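Local coordinates for protein endo-1,4-beta-xylanase D (Paenibacillus polymyxa, PDB 1W0N) that probably helps a xylan-degrading enzyme hold its substrate, being the calcium-dependent, family 36 carbohydrate-binding module of a xylanase, at residues A38-A41 / N42-V46. Sequence-based numbering, arbitrary orientation. Where two conformers were deposited one is given.
Sequences ALYA and NADYV. With MG (magnesium ion), chain C.
The carboxylate of D44 turns back onto the chain just before it, and its OD2 accepts two successive backbone amides. Y40 N reaches the anti lone pair of OD2 at 2.8 Å, while A41 N comes from above the carboxylate plane, 3.0 Å from OD2. With CG beside its own backbone N (chi1 -73°), D44 keeps the carboxylate over this inner side of the bend. The same OD2 lies at the edge of the Y40 ring, 3.7 Å from Y40 CD2, with ring and carboxylate planes 77° apart. OD1 is bonded separately to Y26 N, so both oxygens of this buried group are engaged. L39 CD2 packs against D44 CB at 4.0 Å and reaches the backbone of Y45, closing the tight side. With an alanine here instead of D44, the Y40 and A41 amides would probably be left without their shared acceptor, and the bend would be less firmly held. The other side is looser: N42 and A43 are exposed at the corner. A water site, modelled in two closely spaced positions, bridges A41 O and D44 O. On the outer flank Y40 O binds magnesium at 2.1 Å, with four waters and D121 completing the coordination. D44 N returns to A41 O at 3.1 Å, closing a type I beta turn that links strands 36-39 and 45-52 of the two sheets in this beta-sandwich module.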
# COMPACT_ATOMS: atom_id res chain seq x y z
N ALA A 38 -1.66 7.57 -6.35
CA ALA A 38 -1.89 6.57 -7.39
C ALA A 38 -0.57 5.93 -7.81
O ALA A 38 0.47 6.60 -7.94
CB ALA A 38 -2.53 7.22 -8.61
N LEU A 39 -0.66 4.63 -8.07
CA LEU A 39 0.43 3.79 -8.56
C LEU A 39 -0.00 3.20 -9.90
O LEU A 39 -1.09 2.59 -9.99
CB LEU A 39 0.70 2.65 -7.57
CG LEU A 39 0.97 3.07 -6.12
CD1 LEU A 39 1.03 1.84 -5.24
CD2 LEU A 39 2.24 3.88 -6.00
N TYR A 40 0.81 3.39 -10.93
CA TYR A 40 0.41 3.09 -12.30
C TYR A 40 1.25 2.05 -13.00
O TYR A 40 0.79 1.40 -13.96
CB TYR A 40 0.47 4.35 -13.18
CG TYR A 40 -0.29 5.55 -12.66
CD1 TYR A 40 -1.61 5.79 -13.02
CD2 TYR A 40 0.33 6.48 -11.84
CE1 TYR A 40 -2.27 6.94 -12.60
CE2 TYR A 40 -0.32 7.64 -11.42
CZ TYR A 40 -1.62 7.86 -11.81
OH TYR A 40 -2.28 9.01 -11.41
N ALA A 41 2.53 1.93 -12.63
CA ALA A 41 3.46 1.08 -13.35
C ALA A 41 4.47 0.51 -12.40
O ALA A 41 4.57 0.92 -11.24
CB ALA A 41 4.15 1.89 -14.43
N ASN A 42 5.21 -0.50 -12.80
CA ASN A 42 6.03 -1.21 -11.88
C ASN A 42 7.00 -0.53 -10.83
O ASN A 42 7.03 -1.03 -9.71
CB ASN A 42 6.78 -2.28 -12.70
CG ASN A 42 5.96 -3.54 -12.85
OD1 ASN A 42 6.40 -4.49 -13.54
ND2 ASN A 42 4.82 -3.63 -12.20
N ALA A 43 7.87 0.45 -11.04
CA ALA A 43 8.78 1.35 -10.38
C ALA A 43 8.07 2.42 -9.58
O ALA A 43 8.71 3.12 -8.81
CB ALA A 43 9.76 1.98 -11.32
N ASP A 44 6.71 2.54 -9.68
CA ASP A 44 5.98 3.43 -8.81
C ASP A 44 5.94 2.87 -7.39
O ASP A 44 5.81 1.66 -7.20
CB ASP A 44 4.54 3.63 -9.31
CG ASP A 44 4.45 4.50 -10.56
OD1 ASP A 44 5.42 5.25 -10.86
OD2 ASP A 44 3.38 4.45 -11.22
N TYR A 45 6.01 3.73 -6.39
CA TYR A 45 5.87 3.27 -5.01
C TYR A 45 5.53 4.43 -4.10
O TYR A 45 5.75 5.59 -4.43
CB TYR A 45 7.18 2.59 -4.51
CG TYR A 45 8.37 3.54 -4.39
CD1 TYR A 45 9.23 3.76 -5.45
CD2 TYR A 45 8.59 4.22 -3.21
CE1 TYR A 45 10.31 4.64 -5.33
CE2 TYR A 45 9.65 5.10 -3.08
CZ TYR A 45 10.53 5.31 -4.12
OH TYR A 45 11.57 6.16 -4.00
N VAL A 46 5.03 4.07 -2.90
CA VAL A 46 5.07 4.95 -1.75
C VAL A 46 5.81 4.24 -0.63
O VAL A 46 5.72 3.01 -0.50
CB VAL A 46 3.67 5.40 -1.23
CG1 VAL A 46 3.02 6.32 -2.25
CG2 VAL A 46 2.76 4.22 -0.93
MG MG C . -0.90 0.75 -14.95
O HOH W 1 3.78 0.42 -8.43
O HOH W 2 4.66 -0.18 -8.71
O HOH W 3 -1.27 2.55 -15.93
O HOH W 4 0.35 0.13 -16.46
O HOH W 5 -2.52 -0.10 -16.01
O HOH W 6 -0.83 -1.04 -13.95